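Local atomic coordinates of response regulator (PDB entry 3N0R), a protein that probably acts as an anti-anti-sigma factor in the bacterial stress response, its receiver domain controlling by phosphorylation whether its sigma-like region can capture an anti-sigma factor. Residues R117-L125 and E265-F276; A160-D168 and R204-L215. The protein carries 1 engineered substitution. All blocks are in the same frame, centred on the assembly; numbering follows the deposited sequence. Where two conformers were deposited one is given.

Contact 1 of 2, residues R117-L125 and E265-F276; sequences RQAFLLTAL and ETVKAAIGQALF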
loop_
_atom_site.group_PDB
_atom_site.type_symbol
_atom_site.label_atom_id
_atom_site.label_comp_id
_atom_site.label_asym_id
_atom_site.label_seq_id
_atom_site.Cartn_x
_atom_site.Cartn_y
_atom_site.Cartn_z
ATOM N N ARG A 117 11.994 -1.093 3.675
ATOM C CA ARG A 117 10.645 -1.254 3.150
ATOM C C ARG A 117 9.984 0.092 2.856
ATOM O O ARG A 117 9.260 0.231 1.866
ATOM C CB ARG A 117 9.787 -2.070 4.112
ATOM C CG ARG A 117 8.509 -2.577 3.493
ATOM C CD ARG A 117 8.750 -3.512 2.300
ATOM N NE ARG A 117 9.590 -4.661 2.633
ATOM C CZ ARG A 117 9.160 -5.919 2.741
ATOM N NH1 ARG A 117 7.881 -6.225 2.539
ATOM N NH2 ARG A 117 10.022 -6.884 3.039
ATOM N N GLN A 118 10.264 1.091 3.687
ATOM C CA GLN A 118 9.803 2.442 3.414
ATOM C C GLN A 118 10.346 2.918 2.067
ATOM O O GLN A 118 9.598 3.429 1.247
ATOM C CB GLN A 118 10.263 3.389 4.519
ATOM C CG GLN A 118 9.712 3.062 5.888
ATOM C CD GLN A 118 10.475 3.775 6.975
ATOM O OE1 GLN A 118 10.930 4.899 6.780
ATOM N NE2 GLN A 118 10.637 3.125 8.122
ATOM N N ALA A 119 11.647 2.757 1.846
ATOM C CA ALA A 119 12.268 3.219 0.606
ATOM C C ALA A 119 11.637 2.534 -0.608
ATOM O O ALA A 119 11.353 3.164 -1.632
ATOM C CB ALA A 119 13.769 2.982 0.630
ATOM N N PHE A 120 11.409 1.232 -0.488
ATOM C CA PHE A 120 10.791 0.492 -1.561
ATOM C C PHE A 120 9.359 0.949 -1.825
ATOM O O PHE A 120 8.970 1.162 -2.970
ATOM C CB PHE A 120 10.815 -1.004 -1.254
ATOM C CG PHE A 120 10.253 -1.829 -2.352
ATOM C CD1 PHE A 120 11.026 -2.149 -3.463
ATOM C CD2 PHE A 120 8.937 -2.257 -2.308
ATOM C CE1 PHE A 120 10.499 -2.887 -4.499
ATOM C CE2 PHE A 120 8.409 -2.995 -3.345
ATOM C CZ PHE A 120 9.193 -3.309 -4.436
ATOM N N LEU A 121 8.561 1.116 -0.777
ATOM C CA LEU A 121 7.196 1.574 -1.009
ATOM C C LEU A 121 7.133 3.009 -1.552
ATOM O O LEU A 121 6.301 3.313 -2.414
ATOM C CB LEU A 121 6.332 1.438 0.240
ATOM C CG LEU A 121 6.078 0.002 0.709
ATOM C CD1 LEU A 121 5.114 0.026 1.889
ATOM C CD2 LEU A 121 5.535 -0.888 -0.407
ATOM N N LEU A 122 8.005 3.891 -1.068
ATOM C CA LEU A 122 7.993 5.273 -1.544
ATOM C C LEU A 122 8.229 5.330 -3.052
ATOM O O LEU A 122 7.631 6.143 -3.747
ATOM C CB LEU A 122 9.062 6.098 -0.814
ATOM C CG LEU A 122 8.729 6.450 0.639
ATOM C CD1 LEU A 122 9.944 7.017 1.347
ATOM C CD2 LEU A 122 7.541 7.414 0.736
ATOM N N THR A 123 9.114 4.472 -3.548
ATOM C CA THR A 123 9.448 4.464 -4.965
ATOM C C THR A 123 8.485 3.601 -5.781
ATOM O O THR A 123 7.828 4.097 -6.702
ATOM C CB THR A 123 10.926 4.071 -5.198
ATOM O OG1 THR A 123 11.215 2.824 -4.554
ATOM C CG2 THR A 123 11.862 5.168 -4.667
ATOM N N ALA A 124 8.368 2.322 -5.433
ATOM C CA ALA A 124 7.547 1.390 -6.212
ATOM C C ALA A 124 6.033 1.607 -6.072
ATOM O O ALA A 124 5.300 1.517 -7.053
ATOM C CB ALA A 124 7.914 -0.052 -5.868
ATOM N N LEU A 125 5.553 1.847 -4.857
ATOM C CA LEU A 125 4.119 2.044 -4.646
ATOM C C LEU A 125 3.690 3.481 -4.918
ATOM O O LEU A 125 2.686 3.717 -5.587
ATOM C CB LEU A 125 3.705 1.621 -3.233
ATOM C CG LEU A 125 2.195 1.636 -2.964
ATOM C CD1 LEU A 125 1.476 0.569 -3.785
ATOM C CD2 LEU A 125 1.940 1.436 -1.488
ATOM N N GLU A 265 5.323 -1.782 -11.136
ATOM C CA GLU A 265 5.990 -1.719 -9.841
ATOM C C GLU A 265 5.003 -1.559 -8.695
ATOM O O GLU A 265 5.269 -2.014 -7.585
ATOM C CB GLU A 265 7.046 -0.612 -9.810
ATOM C CG GLU A 265 8.317 -0.944 -10.588
ATOM C CD GLU A 265 9.162 -2.016 -9.904
ATOM O OE1 GLU A 265 9.843 -1.692 -8.905
ATOM O OE2 GLU A 265 9.152 -3.180 -10.366
ATOM N N THR A 266 3.857 -0.926 -8.954
ATOM C CA THR A 266 2.855 -0.764 -7.902
ATOM C C THR A 266 2.199 -2.095 -7.558
ATOM O O THR A 266 1.823 -2.320 -6.415
ATOM C CB THR A 266 1.759 0.257 -8.268
ATOM O OG1 THR A 266 0.907 -0.269 -9.295
ATOM C CG2 THR A 266 2.378 1.580 -8.701
ATOM N N VAL A 267 2.072 -2.973 -8.550
ATOM C CA VAL A 267 1.521 -4.303 -8.320
ATOM C C VAL A 267 2.502 -5.156 -7.515
ATOM O O VAL A 267 2.106 -5.851 -6.573
ATOM C CB VAL A 267 1.162 -4.970 -9.647
ATOM C CG1 VAL A 267 0.710 -6.406 -9.419
ATOM C CG2 VAL A 267 0.072 -4.165 -10.337
ATOM N N LYS A 268 3.781 -5.108 -7.881
ATOM C CA LYS A 268 4.808 -5.794 -7.101
ATOM C C LYS A 268 4.764 -5.338 -5.649
ATOM O O LYS A 268 4.841 -6.152 -4.730
ATOM C CB LYS A 268 6.213 -5.556 -7.668
ATOM C CG LYS A 268 7.319 -6.073 -6.743
ATOM C CD LYS A 268 8.722 -5.892 -7.322
ATOM C CE LYS A 268 9.034 -6.941 -8.379
ATOM N NZ LYS A 268 10.483 -7.283 -8.417
ATOM N N ALA A 269 4.646 -4.028 -5.445
ATOM C CA ALA A 269 4.638 -3.488 -4.089
ATOM C C ALA A 269 3.406 -3.937 -3.304
ATOM O O ALA A 269 3.531 -4.334 -2.145
ATOM C CB ALA A 269 4.737 -1.961 -4.113
ATOM N N ALA A 270 2.223 -3.848 -3.907
ATOM C CA ALA A 270 1.001 -4.219 -3.203
ATOM C C ALA A 270 0.988 -5.708 -2.862
ATOM O O ALA A 270 0.659 -6.094 -1.740
ATOM C CB ALA A 270 -0.222 -3.828 -4.012
ATOM N N ILE A 271 1.340 -6.546 -3.830
ATOM C CA ILE A 271 1.428 -7.978 -3.577
ATOM C C ILE A 271 2.505 -8.274 -2.532
ATOM O O ILE A 271 2.293 -9.082 -1.626
ATOM C CB ILE A 271 1.683 -8.759 -4.878
ATOM C CG1 ILE A 271 0.451 -8.662 -5.781
ATOM C CG2 ILE A 271 2.053 -10.215 -4.580
ATOM C CD1 ILE A 271 0.628 -9.293 -7.149
ATOM N N GLY A 272 3.652 -7.607 -2.641
ATOM C CA GLY A 272 4.716 -7.786 -1.671
ATOM C C GLY A 272 4.279 -7.515 -0.245
ATOM O O GLY A 272 4.659 -8.246 0.678
ATOM N N GLN A 273 3.498 -6.457 -0.043
ATOM C CA GLN A 273 3.010 -6.137 1.301
ATOM C C GLN A 273 1.935 -7.104 1.771
ATOM O O GLN A 273 1.956 -7.537 2.926
ATOM C CB GLN A 273 2.497 -4.702 1.379
ATOM C CG GLN A 273 3.605 -3.674 1.209
ATOM C CD GLN A 273 4.716 -3.871 2.208
ATOM O OE1 GLN A 273 5.752 -4.458 1.891
ATOM N NE2 GLN A 273 4.506 -3.399 3.438
ATOM N N ALA A 274 0.984 -7.430 0.898
ATOM C CA ALA A 274 -0.076 -8.359 1.271
ATOM C C ALA A 274 0.496 -9.689 1.751
ATOM O O ALA A 274 0.047 -10.236 2.756
ATOM C CB ALA A 274 -1.020 -8.571 0.113
ATOM N N LEU A 275 1.488 -10.205 1.029
ATOM C CA LEU A 275 2.089 -11.485 1.389
ATOM C C LEU A 275 3.067 -11.379 2.558
ATOM O O LEU A 275 3.309 -12.370 3.243
ATOM C CB LEU A 275 2.750 -12.151 0.183
ATOM C CG LEU A 275 1.781 -12.510 -0.940
ATOM C CD1 LEU A 275 2.548 -13.093 -2.115
ATOM C CD2 LEU A 275 0.733 -13.484 -0.431
ATOM N N PHE A 276 3.628 -10.193 2.781
ATOM C CA PHE A 276 4.444 -9.958 3.965
ATOM C C PHE A 276 3.584 -10.054 5.222
ATOM O O PHE A 276 3.968 -10.709 6.194
ATOM C CB PHE A 276 5.135 -8.590 3.883
ATOM C CG PHE A 276 5.841 -8.184 5.147
ATOM C CD1 PHE A 276 7.016 -8.803 5.541
ATOM C CD2 PHE A 276 5.340 -7.157 5.924
ATOM C CE1 PHE A 276 7.664 -8.420 6.700
ATOM C CE2 PHE A 276 5.982 -6.769 7.079
ATOM C CZ PHE A 276 7.149 -7.400 7.468
#
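Ala124 and Leu125 meet Glu265 and Thr266 where helices 117-125 and 265-276 run closest, with the CA atoms of Leu125 and Thr266 4.5 Å apart. The two axes approach to 8.3 Å, and their directions differ by 142°, nearer antiparallel than perpendicular. At this end, where helix 117-125 widens into a pi-type turn, the carbonyl oxygen of Ala124 lies 3.4 Å from Thr266 CG2 and also receives a CA-H...O contact from Thr266. One turn on, Ala269 is a knob in a hole made by Phe120, Leu121, Ala124 and Leu125; its CB lies 3.8 Å from Leu125 CB. Phe120 offers its ring edge, CE2 reaching Ala269, and one ring face lies on Ala124 CB of its own helix. In one of its two conformers, Lys268 brings CD and CG to Phe120 CZ, and its NZ pairs with Asp156 of helix 141-156. Leu121 and Gln273 approach from opposite directions, Leu121 CD2 meeting Gln273 CG at 3.8 Å and Leu121 CD1 lying near the amide. Farther along, longer side chains span the gap. Arg117, with CG anti to the backbone N (chi1 -165°), bends at its next two torsions, bringing NH1 2.8 Å from Gln273 OE1 in a nearly straight bond (168°) lying in the guanidinium plane. CZ of Arg117 also stands over the face of the Phe276 ring, 4.8 Å from its centroid, a cation-pi contact. Gln273 NE2 donates to Ala40 O, and Arg117 NH2 makes a salt bridge with Glu154. This buried helix pair is an interdomain interface, joining the last helix of the receiver domain to the sigma-like domain, as suits a protein whose phosphorylation is thought to control access to its sigma-like surface.

Contact 2 of 2, residues A160-D168 and R204-L215; sequences ATEVLIIED and RTPGLVLADIQL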
loop_
_atom_site.group_PDB
_atom_site.type_symbol
_atom_site.label_atom_id
_atom_site.label_comp_id
_atom_site.label_asym_id
_atom_site.label_seq_id
_atom_site.Cartn_x
_atom_site.Cartn_y
_atom_site.Cartn_z
ATOM N N ALA A 160 6.278 -18.440 -3.676
ATOM C CA ALA A 160 5.217 -18.525 -4.672
ATOM C C ALA A 160 3.931 -18.975 -3.997
ATOM O O ALA A 160 3.932 -19.902 -3.175
ATOM C CB ALA A 160 5.594 -19.505 -5.776
ATOM N N THR A 161 2.833 -18.342 -4.361
ATOM C CA THR A 161 1.553 -18.750 -3.821
ATOM C C THR A 161 0.514 -18.856 -4.923
ATOM O O THR A 161 0.770 -18.503 -6.082
ATOM C CB THR A 161 1.101 -17.812 -2.688
ATOM O OG1 THR A 161 -0.018 -18.377 -1.992
ATOM C CG2 THR A 161 0.767 -16.430 -3.222
ATOM N N GLU A 162 -0.649 -19.372 -4.553
ATOM C CA GLU A 162 -1.754 -19.506 -5.485
ATOM C C GLU A 162 -2.627 -18.265 -5.434
ATOM O O GLU A 162 -3.008 -17.810 -4.354
ATOM C CB GLU A 162 -2.580 -20.745 -5.144
ATOM C CG GLU A 162 -1.818 -22.037 -5.331
ATOM C CD GLU A 162 -2.664 -23.262 -5.061
ATOM O OE1 GLU A 162 -3.877 -23.107 -4.802
ATOM O OE2 GLU A 162 -2.113 -24.381 -5.109
ATOM N N VAL A 163 -2.933 -17.722 -6.603
ATOM C CA VAL A 163 -3.635 -16.453 -6.702
ATOM C C VAL A 163 -4.918 -16.589 -7.502
ATOM O O VAL A 163 -4.914 -17.133 -8.613
ATOM C CB VAL A 163 -2.733 -15.392 -7.363
ATOM C CG1 VAL A 163 -3.438 -14.053 -7.408
ATOM C CG2 VAL A 163 -1.413 -15.289 -6.604
ATOM N N LEU A 164 -6.013 -16.084 -6.936
ATOM C CA LEU A 164 -7.288 -15.965 -7.649
ATOM C C LEU A 164 -7.492 -14.510 -8.051
ATOM O O LEU A 164 -7.311 -13.599 -7.230
ATOM C CB LEU A 164 -8.439 -16.404 -6.737
ATOM C CG LEU A 164 -9.851 -16.131 -7.255
ATOM C CD1 LEU A 164 -10.132 -16.933 -8.526
ATOM C CD2 LEU A 164 -10.877 -16.478 -6.186
ATOM N N ILE A 165 -7.848 -14.295 -9.313
ATOM C CA ILE A 165 -8.177 -12.960 -9.799
ATOM C C ILE A 165 -9.681 -12.892 -10.047
ATOM O O ILE A 165 -10.246 -13.805 -10.645
ATOM C CB ILE A 165 -7.406 -12.655 -11.108
ATOM C CG1 ILE A 165 -5.897 -12.632 -10.843
ATOM C CG2 ILE A 165 -7.887 -11.338 -11.731
ATOM C CD1 ILE A 165 -5.061 -12.765 -12.072
ATOM N N ILE A 166 -10.325 -11.825 -9.574
ATOM C CA ILE A 166 -11.743 -11.589 -9.848
ATOM C C ILE A 166 -11.863 -10.277 -10.619
ATOM O O ILE A 166 -11.726 -9.187 -10.058
ATOM C CB ILE A 166 -12.609 -11.561 -8.563
ATOM C CG1 ILE A 166 -12.303 -12.768 -7.658
ATOM C CG2 ILE A 166 -14.089 -11.502 -8.926
ATOM C CD1 ILE A 166 -12.932 -12.689 -6.272
ATOM N N GLU A 167 -12.071 -10.400 -11.923
ATOM C CA GLU A 167 -12.030 -9.264 -12.828
ATOM C C GLU A 167 -12.767 -9.656 -14.091
ATOM O O GLU A 167 -12.493 -10.707 -14.668
ATOM C CB GLU A 167 -10.574 -8.915 -13.161
ATOM C CG GLU A 167 -10.422 -7.781 -14.156
ATOM C CD GLU A 167 -11.049 -6.501 -13.666
ATOM O OE1 GLU A 167 -12.034 -6.041 -14.277
ATOM O OE2 GLU A 167 -10.558 -5.956 -12.657
ATOM N N ASP A 168 -13.697 -8.816 -14.530
ATOM C CA ASP A 168 -14.469 -9.126 -15.734
ATOM C C ASP A 168 -14.021 -8.359 -16.979
ATOM O O ASP A 168 -14.376 -8.733 -18.090
ATOM C CB ASP A 168 -15.981 -8.973 -15.501
ATOM C CG ASP A 168 -16.375 -7.580 -15.072
ATOM O OD1 ASP A 168 -15.500 -6.784 -14.678
ATOM O OD2 ASP A 168 -17.588 -7.288 -15.116
ATOM N N ARG A 204 -10.488 -24.751 -4.619
ATOM C CA ARG A 204 -9.204 -24.592 -3.954
ATOM C C ARG A 204 -9.123 -23.227 -3.287
ATOM O O ARG A 204 -9.427 -22.221 -3.905
ATOM C CB ARG A 204 -8.075 -24.735 -4.978
ATOM C CG ARG A 204 -6.712 -25.048 -4.387
ATOM C CD ARG A 204 -5.759 -25.517 -5.477
ATOM N NE ARG A 204 -4.581 -26.238 -4.987
ATOM C CZ ARG A 204 -4.043 -26.120 -3.773
ATOM N NH1 ARG A 204 -4.554 -25.291 -2.871
ATOM N NH2 ARG A 204 -2.967 -26.835 -3.462
ATOM N N THR A 205 -8.725 -23.189 -2.021
ATOM C CA THR A 205 -8.551 -21.917 -1.333
ATOM C C THR A 205 -7.235 -21.280 -1.776
ATOM O O THR A 205 -6.181 -21.893 -1.675
ATOM C CB THR A 205 -8.558 -22.086 0.200
ATOM O OG1 THR A 205 -9.736 -22.798 0.596
ATOM C CG2 THR A 205 -8.526 -20.729 0.897
ATOM N N PRO A 206 -7.295 -20.047 -2.283
ATOM C CA PRO A 206 -6.069 -19.388 -2.744
ATOM C C PRO A 206 -5.266 -18.817 -1.574
ATOM O O PRO A 206 -5.778 -18.732 -0.456
ATOM C CB PRO A 206 -6.607 -18.255 -3.616
ATOM C CG PRO A 206 -7.901 -17.916 -3.002
ATOM C CD PRO A 206 -8.481 -19.199 -2.476
ATOM N N GLY A 207 -4.025 -18.413 -1.843
ATOM C CA GLY A 207 -3.215 -17.711 -0.863
ATOM C C GLY A 207 -3.306 -16.202 -0.994
ATOM O O GLY A 207 -2.797 -15.465 -0.150
ATOM N N LEU A 208 -3.935 -15.731 -2.061
ATOM C CA LEU A 208 -4.048 -14.299 -2.325
ATOM C C LEU A 208 -5.162 -14.099 -3.333
ATOM O O LEU A 208 -5.301 -14.891 -4.266
ATOM C CB LEU A 208 -2.737 -13.754 -2.904
ATOM C CG LEU A 208 -2.706 -12.298 -3.372
ATOM C CD1 LEU A 208 -2.892 -11.333 -2.202
ATOM C CD2 LEU A 208 -1.398 -12.014 -4.098
ATOM N N VAL A 209 -5.944 -13.033 -3.168
ATOM C CA VAL A 209 -6.979 -12.687 -4.132
ATOM C C VAL A 209 -6.796 -11.241 -4.570
ATOM O O VAL A 209 -6.548 -10.365 -3.739
ATOM C CB VAL A 209 -8.389 -12.849 -3.512
ATOM C CG1 VAL A 209 -9.462 -12.462 -4.513
ATOM C CG2 VAL A 209 -8.592 -14.283 -3.035
ATOM N N LEU A 210 -6.888 -11.015 -5.878
ATOM C CA LEU A 210 -6.964 -9.663 -6.421
ATOM C C LEU A 210 -8.351 -9.509 -7.014
ATOM O O LEU A 210 -8.735 -10.261 -7.900
ATOM C CB LEU A 210 -5.911 -9.436 -7.506
ATOM C CG LEU A 210 -4.442 -9.428 -7.072
ATOM C CD1 LEU A 210 -3.686 -8.235 -7.644
ATOM C CD2 LEU A 210 -4.281 -9.511 -5.563
ATOM N N ALA A 211 -9.120 -8.556 -6.498
ATOM C CA ALA A 211 -10.542 -8.454 -6.826
ATOM C C ALA A 211 -10.937 -7.043 -7.223
ATOM O O ALA A 211 -10.651 -6.070 -6.507
ATOM C CB ALA A 211 -11.382 -8.884 -5.638
ATOM N N ASP A 212 -11.640 -6.934 -8.341
ATOM C CA ASP A 212 -12.176 -5.652 -8.745
ATOM C C ASP A 212 -13.266 -5.210 -7.774
ATOM O O ASP A 212 -14.086 -6.018 -7.322
ATOM C CB ASP A 212 -12.703 -5.697 -10.180
ATOM C CG ASP A 212 -12.706 -4.318 -10.828
ATOM O OD1 ASP A 212 -13.496 -3.460 -10.385
ATOM O OD2 ASP A 212 -11.906 -4.083 -11.766
ATOM N N ILE A 213 -13.265 -3.916 -7.463
ATOM C CA ILE A 213 -14.240 -3.337 -6.551
ATOM C C ILE A 213 -15.647 -3.334 -7.159
ATOM O O ILE A 213 -16.642 -3.296 -6.441
ATOM C CB ILE A 213 -13.833 -1.892 -6.166
ATOM C CG1 ILE A 213 -14.513 -1.458 -4.865
ATOM C CG2 ILE A 213 -14.124 -0.925 -7.308
ATOM C CD1 ILE A 213 -14.026 -2.210 -3.651
ATOM N N GLN A 214 -15.723 -3.364 -8.485
ATOM C CA GLN A 214 -17.015 -3.261 -9.147
ATOM C C GLN A 214 -17.027 -3.988 -10.474
ATOM O O GLN A 214 -16.391 -3.556 -11.435
ATOM C CB GLN A 214 -17.378 -1.792 -9.368
ATOM C CG GLN A 214 -18.836 -1.554 -9.707
ATOM C CD GLN A 214 -19.224 -0.107 -9.523
ATOM O OE1 GLN A 214 -18.525 0.798 -9.983
ATOM N NE2 GLN A 214 -20.330 0.124 -8.828
ATOM N N LEU A 215 -17.767 -5.089 -10.520
ATOM C CA LEU A 215 -17.959 -5.836 -11.751
ATOM C C LEU A 215 -19.030 -5.179 -12.625
ATOM O O LEU A 215 -19.512 -4.084 -12.324
ATOM C CB LEU A 215 -18.332 -7.286 -11.435
ATOM C CG LEU A 215 -17.325 -8.053 -10.568
ATOM C CD1 LEU A 215 -17.836 -9.449 -10.232
ATOM C CD2 LEU A 215 -15.961 -8.127 -11.254
HETATM O O HOH W 1 -15.376 -4.158 -13.964
#
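Glu162 O is gripped by two successive backbone N-H groups: Gly207 N at 2.8 Å, and Leu208 N in a weak bond at 3.2 Å. Past this fork the strands 162-166 and 208-212 run parallel. Leu164 N binds Leu208 O, Leu210 N binds Leu164 O, and Ile166 N and Asp212 N continue the ladder. Val163 and Leu208 lie side by side on one face of the sheet. On the other face Ile166 CD1 meets Val209 CG1 at 3.9 Å, and Leu164 CB rests on Pro206. These are neighbouring central strands of the receiver domain's five-stranded parallel sheet, order 2-1-3-4-5, and their C-terminal ends carry the acidic site. There Asp212, the predicted phosphorylation site, here unphosphorylated, brings OD2 2.5 Å from Glu167 OE2, the carboxylate planes 79° apart. Glu167 OE1 accepts the N-H of Glu169. Lys260 pairs with Asp212 OD2, while Asp212 OD1 takes the N-H of Gln214 in an Asx turn. One water donates to both Asp168 OD1 and Gln214 O. At the opposite end the Glu162 carboxylate stands almost upright over one face of the Arg204 guanidinium, Glu162 CD 3.3 Å above its centre; Glu162 OE1 and Arg204 NH1 form a salt bridge by charge alone.

Overall arrangement
From the N terminus the chain runs through five helices before helix 115-125, which carries the first half of contact 1; helices 130-137 and 141-156 follow, then strand 162-166 of the receiver domain. Contact 2 closes a short loop: helix 170-182, strand 186-191 and helix 194-203 intervene before strand 208-212 returns beside the first strand. The chain then completes the sheet with strands 236-240 and 257-259, and helix 264-277 comes back to helix 117-125, closing contact 1 around contact 2. The centres of the two contacts lie about 18 Å apart, yet they touch: Ile271 and Ala274 pack on Leu208, and Leu275 on Thr161. Helix 264-277 thus lies between the receiver sheet and helix 117-125.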